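Side-chain contacts in effector protein HopAB2 (Pseudomonas syringae, PDB 2FD4), which acts as an E3 ubiquitin ligase through this C-terminal domain and, in susceptible plants, suppresses host programmed cell death and immunity: residues Cys46-Glu51 against Glu100-Arg105; Ala11-Gln16 against Glu111-Tyr116. All coordinates share one frame; numbering follows the deposited sequence.

Contact 1 (Cys46-Glu51 against Glu100-Arg105); sequences CLFGGE and EHPMTR
Leu-47 and Pro-102 give the nearest pair of CA atoms, 8.6 Å apart between two loops that belong to no regular helix or strand, a separation that leaves the side chains to bridge the gap. Leu-47 CD2 lies against the flank of the Pro-102 ring, 3.7 Å from CG and nearly as close to CB, so one methyl touches two ring carbons. The other methyl, CD1, meets Met-103 SD at 3.9 Å. Leu-47 reaches both partners because its CG is trans to the backbone N (chi1 -171°), which carries the fork out across the gap. Phe-48 adds the far end of its ring: CZ comes to 4.1 Å from Pro-102 CB, the two side chains running roughly at right angles. All three contacts are apolar; none of the four touching residues is buried, which makes this a surface contact.

Each loop is held in shape from within. Residues 46-49 form a type I turn, closed by Gly-49 N to Cys-46 O at 3.0 Å, and Phe-48 N also donates to Cys-46 SG over 3.3 Å in a nearly straight bond (166°). In the other loop Arg-105 N binds His-101 O, and a salt bridge joins Arg-105 NE to Glu-100 OE2 at 3.0 Å.

Phe-48 further meets the ring of Phe-94 on helix 88-97, and Pro-102 touches the same phenylalanine. Phe-48, Phe-94 and Pro-102 are the inferred E2-binding residues, and two loops meeting beside a helix are consistent with the E2-docking surface of a U-box or RING-type ligase.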
loop_
_atom_site.group_PDB
_atom_site.type_symbol
_atom_site.label_atom_id
_atom_site.label_comp_id
_atom_site.label_asym_id
_atom_site.label_seq_id
_atom_site.Cartn_x
_atom_site.Cartn_y
_atom_site.Cartn_z
ATOM N N CYS A 46 9.245 4.711 -1.929
ATOM C CA CYS A 46 8.420 3.536 -2.050
ATOM C C CYS A 46 9.370 2.364 -2.026
ATOM O O CYS A 46 10.529 2.455 -2.409
ATOM C CB CYS A 46 7.615 3.621 -3.354
ATOM S SG CYS A 46 6.744 2.140 -3.910
ATOM N N LEU A 47 8.887 1.230 -1.546
ATOM C CA LEU A 47 9.643 0.002 -1.662
ATOM C C LEU A 47 10.093 -0.331 -3.127
ATOM O O LEU A 47 11.122 -0.961 -3.358
ATOM C CB LEU A 47 8.702 -1.072 -1.073
ATOM C CG LEU A 47 9.287 -2.448 -0.870
ATOM C CD1 LEU A 47 10.348 -2.402 0.209
ATOM C CD2 LEU A 47 8.175 -3.377 -0.530
ATOM N N PHE A 48 9.322 0.133 -4.123
ATOM C CA PHE A 48 9.615 -0.161 -5.536
ATOM C C PHE A 48 10.279 1.047 -6.197
ATOM O O PHE A 48 10.471 1.067 -7.417
ATOM C CB PHE A 48 8.320 -0.528 -6.274
ATOM C CG PHE A 48 7.631 -1.733 -5.676
ATOM C CD1 PHE A 48 8.069 -3.009 -5.996
ATOM C CD2 PHE A 48 6.573 -1.582 -4.802
ATOM C CE1 PHE A 48 7.462 -4.128 -5.431
ATOM C CE2 PHE A 48 5.949 -2.666 -4.258
ATOM C CZ PHE A 48 6.417 -3.932 -4.527
ATOM N N GLY A 49 10.596 2.064 -5.411
ATOM C CA GLY A 49 11.463 3.151 -5.930
ATOM C C GLY A 49 10.770 4.490 -6.004
ATOM O O GLY A 49 9.568 4.589 -6.322
ATOM N N GLY A 50 11.501 5.543 -5.666
ATOM C CA GLY A 50 10.959 6.877 -5.812
ATOM C C GLY A 50 10.275 7.396 -4.564
ATOM O O GLY A 50 9.852 6.632 -3.714
ATOM N N GLU A 51 10.199 8.726 -4.455
ATOM C CA GLU A 51 9.633 9.359 -3.290
ATOM C C GLU A 51 8.124 9.134 -3.272
ATOM O O GLU A 51 7.480 9.044 -4.334
ATOM C CB GLU A 51 9.897 10.859 -3.300
ATOM C CG GLU A 51 11.376 11.250 -3.178
ATOM C CD GLU A 51 11.576 12.751 -3.193
ATOM O OE1 GLU A 51 10.592 13.467 -3.524
ATOM O OE2 GLU A 51 12.734 13.221 -2.925
ATOM N N GLU A 100 2.909 -12.662 -3.731
ATOM C CA GLU A 100 3.649 -12.899 -2.506
ATOM C C GLU A 100 4.084 -11.568 -1.921
ATOM O O GLU A 100 4.362 -10.589 -2.629
ATOM C CB GLU A 100 4.767 -13.876 -2.724
ATOM C CG GLU A 100 6.052 -13.294 -3.134
ATOM C CD GLU A 100 7.099 -14.349 -3.438
ATOM O OE1 GLU A 100 6.833 -15.574 -3.297
ATOM O OE2 GLU A 100 8.235 -13.948 -3.800
ATOM N N HIS A 101 4.018 -11.496 -0.616
ATOM C CA HIS A 101 4.360 -10.264 0.047
ATOM C C HIS A 101 5.827 -9.903 -0.342
ATOM O O HIS A 101 6.727 -10.718 -0.329
ATOM C CB HIS A 101 4.148 -10.489 1.535
ATOM C CG HIS A 101 4.436 -9.284 2.367
ATOM N ND1 HIS A 101 3.535 -8.743 3.259
ATOM C CD2 HIS A 101 5.577 -8.578 2.504
ATOM C CE1 HIS A 101 4.093 -7.706 3.855
ATOM N NE2 HIS A 101 5.345 -7.599 3.433
ATOM N N PRO A 102 6.039 -8.682 -0.738
ATOM C CA PRO A 102 7.346 -8.293 -1.266
ATOM C C PRO A 102 8.493 -8.398 -0.253
ATOM O O PRO A 102 9.672 -8.475 -0.686
ATOM C CB PRO A 102 7.097 -6.848 -1.679
ATOM C CG PRO A 102 6.013 -6.374 -0.848
ATOM C CD PRO A 102 5.100 -7.545 -0.784
ATOM N N MET A 103 8.189 -8.411 1.063
ATOM C CA MET A 103 9.228 -8.675 2.083
ATOM C C MET A 103 9.201 -10.037 2.787
ATOM O O MET A 103 10.244 -10.556 3.064
ATOM C CB MET A 103 9.338 -7.524 3.069
ATOM C CG MET A 103 9.858 -6.248 2.306
ATOM S SD MET A 103 9.551 -4.710 3.210
ATOM C CE MET A 103 10.301 -5.074 4.802
ATOM N N THR A 104 8.024 -10.576 3.122
ATOM C CA THR A 104 7.941 -11.839 3.889
ATOM C C THR A 104 7.779 -13.016 2.958
ATOM O O THR A 104 7.994 -14.186 3.365
ATOM C CB THR A 104 6.770 -11.839 4.814
ATOM O OG1 THR A 104 5.565 -11.804 4.040
ATOM C CG2 THR A 104 6.820 -10.620 5.713
ATOM N N ARG A 105 7.348 -12.722 1.730
ATOM C CA ARG A 105 7.015 -13.722 0.747
ATOM C C ARG A 105 5.833 -14.624 1.087
ATOM O O ARG A 105 5.595 -15.605 0.412
ATOM C CB ARG A 105 8.216 -14.571 0.411
ATOM C CG ARG A 105 9.349 -13.787 -0.149
ATOM C CD ARG A 105 10.376 -14.736 -0.760
ATOM N NE ARG A 105 9.773 -15.607 -1.791
ATOM C CZ ARG A 105 10.372 -16.658 -2.355
ATOM N NH1 ARG A 105 11.607 -16.996 -2.024
ATOM N NH2 ARG A 105 9.726 -17.381 -3.261
#

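Contact 2 (Ala11-Gln16 against Glu111-Tyr116)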
loop_
_atom_site.group_PDB
_atom_site.type_symbol
_atom_site.label_atom_id
_atom_site.label_comp_id
_atom_site.label_asym_id
_atom_site.label_seq_id
_atom_site.Cartn_x
_atom_site.Cartn_y
_atom_site.Cartn_z
ATOM N N ALA A 11 -5.605 -3.084 -6.743
ATOM C CA ALA A 11 -5.577 -1.623 -6.542
ATOM C C ALA A 11 -6.999 -1.005 -6.379
ATOM O O ALA A 11 -7.164 0.092 -5.758
ATOM C CB ALA A 11 -4.822 -0.919 -7.653
ATOM N N SER A 12 -8.018 -1.652 -6.954
ATOM C CA SER A 12 -9.403 -1.194 -6.792
ATOM C C SER A 12 -9.902 -1.283 -5.310
ATOM O O SER A 12 -10.918 -0.706 -4.956
ATOM C CB SER A 12 -10.359 -1.928 -7.713
ATOM O OG SER A 12 -10.571 -3.262 -7.250
ATOM N N GLN A 13 -9.164 -1.964 -4.445
ATOM C CA GLN A 13 -9.516 -1.998 -3.004
ATOM C C GLN A 13 -9.008 -0.823 -2.165
ATOM O O GLN A 13 -9.336 -0.686 -0.979
ATOM C CB GLN A 13 -9.015 -3.299 -2.403
ATOM C CG GLN A 13 -9.773 -4.470 -2.913
ATOM C CD GLN A 13 -9.333 -5.768 -2.303
ATOM O OE1 GLN A 13 -9.446 -5.953 -1.086
ATOM N NE2 GLN A 13 -8.833 -6.687 -3.131
ATOM N N PHE A 14 -8.214 0.042 -2.773
ATOM C CA PHE A 14 -7.584 1.166 -2.087
ATOM C C PHE A 14 -8.560 1.928 -1.242
ATOM O O PHE A 14 -8.303 2.153 -0.081
ATOM C CB PHE A 14 -6.926 2.065 -3.104
ATOM C CG PHE A 14 -6.193 3.230 -2.525
ATOM C CD1 PHE A 14 -5.089 3.024 -1.692
ATOM C CD2 PHE A 14 -6.562 4.529 -2.833
ATOM C CE1 PHE A 14 -4.405 4.029 -1.176
ATOM C CE2 PHE A 14 -5.856 5.567 -2.343
ATOM C CZ PHE A 14 -4.749 5.341 -1.522
ATOM N N SER A 15 -9.689 2.331 -1.810
ATOM C CA SER A 15 -10.698 3.145 -1.079
ATOM C C SER A 15 -11.454 2.483 0.082
ATOM O O SER A 15 -12.156 3.169 0.809
ATOM C CB SER A 15 -11.728 3.684 -2.062
ATOM O OG SER A 15 -11.096 4.563 -2.906
ATOM N N GLN A 16 -11.360 1.170 0.171
ATOM C CA GLN A 16 -11.965 0.379 1.219
ATOM C C GLN A 16 -11.053 0.032 2.350
ATOM O O GLN A 16 -11.442 -0.644 3.292
ATOM C CB GLN A 16 -12.461 -0.916 0.594
ATOM C CG GLN A 16 -13.407 -0.656 -0.520
ATOM C CD GLN A 16 -13.631 -1.795 -1.437
ATOM O OE1 GLN A 16 -12.720 -2.340 -2.043
ATOM N NE2 GLN A 16 -14.923 -2.128 -1.617
ATOM N N GLU A 111 -7.497 -11.418 -2.425
ATOM C CA GLU A 111 -8.254 -12.012 -1.390
ATOM C C GLU A 111 -7.895 -11.461 -0.004
ATOM O O GLU A 111 -8.781 -11.274 0.811
ATOM C CB GLU A 111 -8.066 -13.537 -1.450
ATOM C CG GLU A 111 -8.705 -14.226 -2.630
ATOM C CD GLU A 111 -8.271 -13.765 -4.048
ATOM O OE1 GLU A 111 -7.069 -13.591 -4.306
ATOM O OE2 GLU A 111 -9.168 -13.638 -4.943
ATOM N N ASN A 112 -6.620 -11.222 0.291
ATOM C CA ASN A 112 -6.220 -10.815 1.645
ATOM C C ASN A 112 -5.512 -9.448 1.764
ATOM O O ASN A 112 -5.073 -9.058 2.845
ATOM C CB ASN A 112 -5.339 -11.901 2.283
ATOM C CG ASN A 112 -3.942 -12.017 1.638
ATOM O OD1 ASN A 112 -3.670 -11.467 0.566
ATOM N ND2 ASN A 112 -3.048 -12.757 2.315
ATOM N N ILE A 113 -5.423 -8.666 0.681
ATOM C CA ILE A 113 -4.612 -7.424 0.749
ATOM C C ILE A 113 -5.142 -6.469 1.845
ATOM O O ILE A 113 -4.373 -5.778 2.530
ATOM C CB ILE A 113 -4.572 -6.722 -0.645
ATOM C CG1 ILE A 113 -3.699 -5.473 -0.595
ATOM C CG2 ILE A 113 -5.945 -6.383 -1.115
ATOM C CD1 ILE A 113 -2.279 -5.735 -0.285
ATOM N N ALA A 114 -6.448 -6.478 2.073
ATOM C CA ALA A 114 -7.040 -5.501 2.999
ATOM C C ALA A 114 -6.663 -5.815 4.460
ATOM O O ALA A 114 -6.743 -4.939 5.306
ATOM C CB ALA A 114 -8.502 -5.462 2.857
ATOM N N LYS A 115 -6.203 -7.038 4.697
ATOM C CA LYS A 115 -5.711 -7.472 6.022
ATOM C C LYS A 115 -4.283 -6.973 6.263
ATOM O O LYS A 115 -3.794 -6.959 7.442
ATOM C CB LYS A 115 -5.742 -8.996 6.116
ATOM C CG LYS A 115 -7.112 -9.617 5.948
ATOM C CD LYS A 115 -7.068 -11.135 6.086
ATOM C CE LYS A 115 -8.314 -11.785 5.403
ATOM N NZ LYS A 115 -8.288 -13.295 5.468
ATOM N N TYR A 116 -3.617 -6.552 5.185
ATOM C CA TYR A 116 -2.270 -6.094 5.306
ATOM C C TYR A 116 -2.092 -4.638 5.010
ATOM O O TYR A 116 -1.125 -4.096 5.501
ATOM C CB TYR A 116 -1.341 -6.859 4.338
ATOM C CG TYR A 116 -1.039 -8.297 4.670
ATOM C CD1 TYR A 116 0.158 -8.636 5.279
ATOM C CD2 TYR A 116 -1.856 -9.326 4.243
ATOM C CE1 TYR A 116 0.481 -9.898 5.536
ATOM C CE2 TYR A 116 -1.518 -10.646 4.479
ATOM C CZ TYR A 116 -0.330 -10.906 5.140
ATOM O OH TYR A 116 0.080 -12.172 5.414
HETATM O O HOH W 1 -8.635 -7.877 0.529
#
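Gln-13 and Ile-113 carry this contact, and Gln-13 with Ala-114 gives the nearest CA pair, 7.4 Å apart. From Gln-13 CB, which is directed at 111-116, the chain leaves with CG trans to the carbonyl carbon (chi1 -69°) and stays extended beyond it, so the terminal amide is delivered to the other segment. There CD lies 3.6 Å from Ile-113 CG2, while OE1 and NE2 are each 3.5 Å from the same methyl. These near-equal distances, with CG2 well off the amide plane, show the methyl packed over the amide rather than against one end of it.

At the tip, OE1 also approaches Ala-114 CB at 4.1 Å and accepts a short bond from a water, 2.6 Å from OE1 to the water oxygen. That water in turn accepts from Ala-114 N at 3.0 Å, making an indirect polar link from the Gln-13 side chain to the backbone of 111-116, where the side chains themselves meet only by packing. NE2 is gripped by the carbonyl oxygens of Ala-110 and Pro-9; with both ends of the amide bonded, its rotation is effectively fixed.

Ile-113 splits its role: CG2 faces the glutamine, whereas the rest of the side chain leads inward to Met-88 and Leu-91 of helix 88-97 and Leu-64 of strand 61-65. Arg-18 NH2, on strand 18-21, also donates to Ala-114 O. The 3-10 segment 11-16 runs into strand 18-21 and the short helix 113-116 into strand 117-121; the contact thus joins the segments leading into two adjacent parallel strands.

Contacts 1 and 2 lie on opposite sides of the chain's centre, their own centres about 16 Å apart, yet they share a core. Leu-91 of helix 88-97 and Leu-64 of strand 61-65 each touch both Pro-102 of contact 1 and Ile-113 of contact 2. The segments 100-105 and 111-116 also pack directly, His-101 ND1 lying 3.9 Å from Tyr-116 CD1. Of the inferred E2-binding residues, contact 1 contains two, and its Phe-48 side chain lies about 4 Å from that of the third, Phe-94. The Ile-113 side chain stays about 8 Å from that of Pro-102 and about 9 Å from that of Phe-94, so contact 2 includes none of these residues and lies apart from them.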